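Local atomic coordinates of dihydrodipicolinate synthase (Bacillus anthracis, PDB entry 1XKY), a protein that probably catalyses the condensation of pyruvate with aspartate semialdehyde in the lysine biosynthetic pathway, as dihydrodipicolinate synthases do. Residues 168-181 against 191-205. Residues are numbered along the deposited sequence; the frame is centred on the assembly and turned at random.
Sequences IVAIKDAGGDVLTM and DFAVYSGDDGLTLPA. With K (potassium ion), chain F; K (potassium ion), chain E.
The ring of Phe192 lies against the backbone of strand 168-173: Ala170 CA sits 3.8 Å above one face of the ring, offset toward its rim, while Ile168 O lies in plane at the edge, 3.5 Å from Phe192 CD1. Phe192 CG is anti to the backbone N (chi1 -174°), which swings the ring across the neighbouring strand, where CE2 meets Ile171 CG2 at 3.8 Å. At the Tyr195 ring, Ile171 O is near the ring plane, at the edge; the phenol OH is hydrogen-bonded to Gly14 O, outside the two segments.

Five backbone hydrogen bonds follow a parallel register, Ala170 with Ala193 through Asp173 with Ser196, the strands inclined by 20°. Asp173 N to Tyr195 O (2.8 Å) is nearly straight, at 176°. Gly197 N, just past the last bridge, meets Asp173 O from above the carbonyl plane. Here Lys172 CG packs on Gly197 CA at 3.7 Å. Water 2 continues the link, donating to Asp173 O and Asp198 OD2 and accepting from Gly176 N; at the other end water 1 donates to Val169 O and Asp191 O.

Beyond the strands, Met181 extends from helix 178-187 so that SD touches Ala205 CB at 3.8 Å, while its CG packs against Val194 CG1, the two side chains crossing at a slant. Val178 CG1 meets Leu201 CD1 at 4.2 Å, and both residues also pack on a neighbouring subunit.

This is a beta-alpha-beta crossover of the TIM barrel, joining its sixth and seventh strands. One potassium ion is bound by Ile168 O at 2.7 Å, together with the carbonyls of Ser163 and Ile165; a second, separate ion has Phe192 O as a longer ligand. The chemistry thus divides: backbone bonds set the strand register, apolar side chains seat the helix, and waters bridge the chains at both ends of the ladder.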
loop_
_atom_site.group_PDB
_atom_site.type_symbol
_atom_site.label_atom_id
_atom_site.label_comp_id
_atom_site.label_asym_id
_atom_site.label_seq_id
_atom_site.Cartn_x
_atom_site.Cartn_y
_atom_site.Cartn_z
ATOM N N ILE A 168 -9.100 -31.304 -0.380
ATOM C CA ILE A 168 -8.770 -29.927 -0.781
ATOM C C ILE A 168 -7.909 -30.014 -2.045
ATOM O O ILE A 168 -6.715 -30.348 -1.983
ATOM C CB ILE A 168 -8.070 -29.116 0.340
ATOM C CG1 ILE A 168 -8.928 -29.128 1.612
ATOM C CG2 ILE A 168 -7.828 -27.676 -0.139
ATOM C CD1 ILE A 168 -8.387 -28.321 2.780
ATOM N N VAL A 169 -8.536 -29.729 -3.186
ATOM C CA VAL A 169 -8.001 -30.101 -4.499
ATOM C C VAL A 169 -7.585 -28.936 -5.401
ATOM O O VAL A 169 -6.936 -29.151 -6.435
ATOM C CB VAL A 169 -9.005 -31.011 -5.268
ATOM C CG1 VAL A 169 -9.321 -32.260 -4.467
ATOM C CG2 VAL A 169 -10.311 -30.265 -5.636
ATOM N N ALA A 170 -7.944 -27.712 -5.023
ATOM C CA ALA A 170 -7.678 -26.553 -5.873
ATOM C C ALA A 170 -7.755 -25.245 -5.096
ATOM O O ALA A 170 -8.253 -25.212 -3.970
ATOM C CB ALA A 170 -8.652 -26.522 -7.049
ATOM N N ILE A 171 -7.238 -24.180 -5.711
ATOM C CA ILE A 171 -7.349 -22.831 -5.170
ATOM C C ILE A 171 -7.669 -21.843 -6.294
ATOM O O ILE A 171 -7.114 -21.931 -7.398
ATOM C CB ILE A 171 -6.074 -22.406 -4.380
ATOM C CG1 ILE A 171 -6.234 -20.995 -3.786
ATOM C CG2 ILE A 171 -4.826 -22.505 -5.253
ATOM C CD1 ILE A 171 -5.257 -20.697 -2.674
ATOM N N LYS A 172 -8.621 -20.957 -6.022
ATOM C CA LYS A 172 -8.845 -19.764 -6.836
ATOM C C LYS A 172 -7.974 -18.676 -6.222
ATOM O O LYS A 172 -8.234 -18.233 -5.107
ATOM C CB LYS A 172 -10.329 -19.350 -6.807
ATOM C CG LYS A 172 -10.629 -18.027 -7.512
ATOM C CD LYS A 172 -12.078 -17.604 -7.360
ATOM C CE LYS A 172 -12.335 -16.256 -8.055
ATOM N NZ LYS A 172 -13.767 -15.839 -7.962
ATOM N N ASP A 173 -6.934 -18.259 -6.934
ATOM C CA ASP A 173 -5.995 -17.276 -6.384
ATOM C C ASP A 173 -6.213 -15.889 -6.980
ATOM O O ASP A 173 -5.702 -15.578 -8.061
ATOM C CB ASP A 173 -4.539 -17.732 -6.592
ATOM C CG ASP A 173 -3.550 -16.931 -5.744
ATOM O OD1 ASP A 173 -3.903 -15.820 -5.287
ATOM O OD2 ASP A 173 -2.412 -17.410 -5.542
ATOM N N ALA A 174 -6.965 -15.057 -6.260
ATOM C CA ALA A 174 -7.169 -13.658 -6.645
ATOM C C ALA A 174 -6.200 -12.694 -5.932
ATOM O O ALA A 174 -6.487 -11.500 -5.776
ATOM C CB ALA A 174 -8.610 -13.251 -6.402
ATOM N N GLY A 175 -5.044 -13.202 -5.518
ATOM C CA GLY A 175 -4.013 -12.366 -4.901
ATOM C C GLY A 175 -3.334 -11.408 -5.869
ATOM O O GLY A 175 -2.652 -10.477 -5.442
ATOM N N GLY A 176 -3.497 -11.652 -7.168
ATOM C CA GLY A 176 -2.948 -10.789 -8.206
ATOM C C GLY A 176 -1.465 -10.987 -8.454
ATOM O O GLY A 176 -0.838 -10.183 -9.130
ATOM N N ASP A 177 -0.910 -12.077 -7.937
ATOM C CA ASP A 177 0.526 -12.289 -7.934
ATOM C C ASP A 177 0.846 -13.645 -8.545
ATOM O O ASP A 177 0.671 -14.683 -7.897
ATOM C CB ASP A 177 1.051 -12.198 -6.496
ATOM C CG ASP A 177 2.568 -12.183 -6.417
ATOM O OD1 ASP A 177 3.239 -12.717 -7.324
ATOM O OD2 ASP A 177 3.098 -11.633 -5.431
ATOM N N VAL A 178 1.339 -13.640 -9.783
ATOM C CA VAL A 178 1.624 -14.904 -10.483
ATOM C C VAL A 178 2.886 -15.592 -9.942
ATOM O O VAL A 178 3.122 -16.772 -10.224
ATOM C CB VAL A 178 1.682 -14.739 -12.031
ATOM C CG1 VAL A 178 0.378 -14.119 -12.550
ATOM C CG2 VAL A 178 2.894 -13.928 -12.476
ATOM N N LEU A 179 3.673 -14.875 -9.137
ATOM C CA LEU A 179 4.859 -15.469 -8.501
ATOM C C LEU A 179 4.558 -16.268 -7.223
ATOM O O LEU A 179 5.219 -17.270 -6.959
ATOM C CB LEU A 179 5.939 -14.410 -8.270
ATOM C CG LEU A 179 6.472 -13.745 -9.552
ATOM C CD1 LEU A 179 7.674 -12.872 -9.248
ATOM C CD2 LEU A 179 6.841 -14.769 -10.621
ATOM N N THR A 180 3.562 -15.856 -6.438
ATOM C CA THR A 180 3.056 -16.727 -5.373
ATOM C C THR A 180 2.322 -17.939 -5.990
ATOM O O THR A 180 2.476 -19.065 -5.523
ATOM C CB THR A 180 2.129 -15.991 -4.372
ATOM O OG1 THR A 180 1.107 -15.288 -5.085
ATOM C CG2 THR A 180 2.931 -15.014 -3.514
ATOM N N MET A 181 1.548 -17.706 -7.051
ATOM C CA MET A 181 0.942 -18.817 -7.806
ATOM C C MET A 181 2.018 -19.821 -8.245
ATOM O O MET A 181 1.858 -21.022 -8.043
ATOM C CB MET A 181 0.190 -18.313 -9.042
ATOM C CG MET A 181 -1.059 -17.488 -8.766
ATOM S SD MET A 181 -1.866 -17.099 -10.331
ATOM C CE MET A 181 -2.824 -15.649 -9.897
ATOM N N ASP A 191 -1.932 -33.249 -8.612
ATOM C CA ASP A 191 -3.396 -33.287 -8.529
ATOM C C ASP A 191 -3.993 -32.125 -7.715
ATOM O O ASP A 191 -5.173 -32.153 -7.350
ATOM C CB ASP A 191 -3.879 -34.651 -7.991
ATOM C CG ASP A 191 -3.403 -34.947 -6.572
ATOM O OD1 ASP A 191 -2.696 -34.124 -5.954
ATOM O OD2 ASP A 191 -3.745 -36.033 -6.065
ATOM N N PHE A 192 -3.177 -31.113 -7.429
ATOM C CA PHE A 192 -3.673 -29.875 -6.846
ATOM C C PHE A 192 -3.573 -28.757 -7.884
ATOM O O PHE A 192 -2.482 -28.443 -8.354
ATOM C CB PHE A 192 -2.897 -29.511 -5.584
ATOM C CG PHE A 192 -3.451 -28.313 -4.864
ATOM C CD1 PHE A 192 -4.484 -28.456 -3.949
ATOM C CD2 PHE A 192 -2.953 -27.044 -5.121
ATOM C CE1 PHE A 192 -5.008 -27.358 -3.295
ATOM C CE2 PHE A 192 -3.470 -25.932 -4.466
ATOM C CZ PHE A 192 -4.499 -26.092 -3.547
ATOM N N ALA A 193 -4.717 -28.164 -8.219
ATOM C CA ALA A 193 -4.820 -27.183 -9.301
ATOM C C ALA A 193 -4.899 -25.730 -8.806
ATOM O O ALA A 193 -5.659 -25.417 -7.886
ATOM C CB ALA A 193 -6.032 -27.511 -10.175
ATOM N N VAL A 194 -4.111 -24.850 -9.434
ATOM C CA VAL A 194 -4.173 -23.418 -9.182
ATOM C C VAL A 194 -4.928 -22.730 -10.321
ATOM O O VAL A 194 -4.551 -22.857 -11.485
ATOM C CB VAL A 194 -2.755 -22.805 -9.044
ATOM C CG1 VAL A 194 -2.821 -21.271 -8.931
ATOM C CG2 VAL A 194 -2.044 -23.401 -7.833
ATOM N N TYR A 195 -6.006 -22.030 -9.968
ATOM C CA TYR A 195 -6.763 -21.192 -10.903
ATOM C C TYR A 195 -6.475 -19.731 -10.632
ATOM O O TYR A 195 -6.438 -19.319 -9.477
ATOM C CB TYR A 195 -8.276 -21.438 -10.759
ATOM C CG TYR A 195 -8.707 -22.725 -11.399
ATOM C CD1 TYR A 195 -9.264 -22.736 -12.675
ATOM C CD2 TYR A 195 -8.516 -23.942 -10.753
ATOM C CE1 TYR A 195 -9.626 -23.927 -13.295
ATOM C CE2 TYR A 195 -8.870 -25.142 -11.358
ATOM C CZ TYR A 195 -9.427 -25.134 -12.625
ATOM O OH TYR A 195 -9.780 -26.328 -13.206
ATOM N N SER A 196 -6.298 -18.933 -11.687
ATOM C CA SER A 196 -6.341 -17.485 -11.508
ATOM C C SER A 196 -7.739 -17.089 -11.027
ATOM O O SER A 196 -8.740 -17.671 -11.441
ATOM C CB SER A 196 -5.992 -16.737 -12.792
ATOM O OG SER A 196 -6.144 -15.337 -12.613
ATOM N N GLY A 197 -7.780 -16.130 -10.110
ATOM C CA GLY A 197 -9.022 -15.510 -9.664
ATOM C C GLY A 197 -9.207 -14.133 -10.282
ATOM O O GLY A 197 -10.135 -13.414 -9.920
ATOM N N ASP A 198 -8.331 -13.760 -11.215
ATOM C CA ASP A 198 -8.492 -12.513 -11.976
ATOM C C ASP A 198 -8.404 -12.757 -13.479
ATOM O O ASP A 198 -7.415 -13.305 -13.979
ATOM C CB ASP A 198 -7.442 -11.488 -11.545
ATOM C CG ASP A 198 -7.680 -10.990 -10.131
ATOM O OD1 ASP A 198 -8.683 -10.269 -9.931
ATOM O OD2 ASP A 198 -6.900 -11.355 -9.226
ATOM N N ASP A 199 -9.438 -12.319 -14.194
ATOM C CA ASP A 199 -9.551 -12.540 -15.631
ATOM C C ASP A 199 -8.328 -12.090 -16.413
ATOM O O ASP A 199 -7.821 -12.831 -17.260
ATOM C CB ASP A 199 -10.803 -11.832 -16.168
ATOM C CG ASP A 199 -12.053 -12.637 -15.932
ATOM O OD1 ASP A 199 -12.099 -13.778 -16.436
ATOM O OD2 ASP A 199 -12.978 -12.142 -15.250
ATOM N N GLY A 200 -7.852 -10.882 -16.119
ATOM C CA GLY A 200 -6.705 -10.321 -16.819
ATOM C C GLY A 200 -5.444 -11.165 -16.685
ATOM O O GLY A 200 -4.599 -11.161 -17.572
ATOM N N LEU A 201 -5.308 -11.875 -15.571
ATOM C CA LEU A 201 -4.145 -12.722 -15.343
ATOM C C LEU A 201 -4.241 -14.131 -15.913
ATOM O O LEU A 201 -3.310 -14.912 -15.734
ATOM C CB LEU A 201 -3.836 -12.807 -13.845
ATOM C CG LEU A 201 -3.405 -11.479 -13.220
ATOM C CD1 LEU A 201 -2.921 -11.703 -11.787
ATOM C CD2 LEU A 201 -2.330 -10.797 -14.054
ATOM N N THR A 202 -5.336 -14.469 -16.592
ATOM C CA THR A 202 -5.512 -15.841 -17.100
ATOM C C THR A 202 -4.268 -16.336 -17.854
ATOM O O THR A 202 -3.689 -17.379 -17.515
ATOM C CB THR A 202 -6.736 -15.949 -18.030
ATOM O OG1 THR A 202 -7.921 -15.539 -17.329
ATOM C CG2 THR A 202 -6.905 -17.380 -18.538
ATOM N N LEU A 203 -3.856 -15.568 -18.860
ATOM C CA LEU A 203 -2.747 -15.970 -19.730
ATOM C C LEU A 203 -1.394 -16.076 -18.997
ATOM O O LEU A 203 -0.764 -17.128 -19.033
ATOM C CB LEU A 203 -2.661 -15.062 -20.972
ATOM C CG LEU A 203 -2.550 -15.817 -22.299
ATOM C CD1 LEU A 203 -3.674 -16.863 -22.442
ATOM C CD2 LEU A 203 -2.559 -14.859 -23.486
ATOM N N PRO A 204 -0.951 -14.999 -18.318
ATOM C CA PRO A 204 0.295 -15.121 -17.555
ATOM C C PRO A 204 0.253 -16.162 -16.424
ATOM O O PRO A 204 1.274 -16.777 -16.130
ATOM C CB PRO A 204 0.521 -13.702 -17.005
ATOM C CG PRO A 204 -0.808 -13.038 -17.056
ATOM C CD PRO A 204 -1.515 -13.638 -18.239
ATOM N N ALA A 205 -0.907 -16.365 -15.803
ATOM C CA ALA A 205 -1.053 -17.414 -14.790
ATOM C C ALA A 205 -0.908 -18.818 -15.406
ATOM O O ALA A 205 -0.214 -19.676 -14.868
ATOM C CB ALA A 205 -2.386 -17.286 -14.075
HETATM K K K F . -5.478 -32.763 -1.820
HETATM K K K E . 0.764 -28.577 -8.362
HETATM O O HOH W 1 -7.437 -30.687 -8.541
HETATM O O HOH W 2 -4.907 -13.146 -9.129
HETATM O O HOH W 3 -5.156 -32.422 -4.709
HETATM O O HOH W 4 -0.954 -26.520 -9.125
HETATM O O HOH W 5 0.017 -29.187 -11.347
HETATM O O HOH W 6 2.462 -29.929 -9.920
HETATM O O HOH W 7 -4.276 -35.075 -1.458
#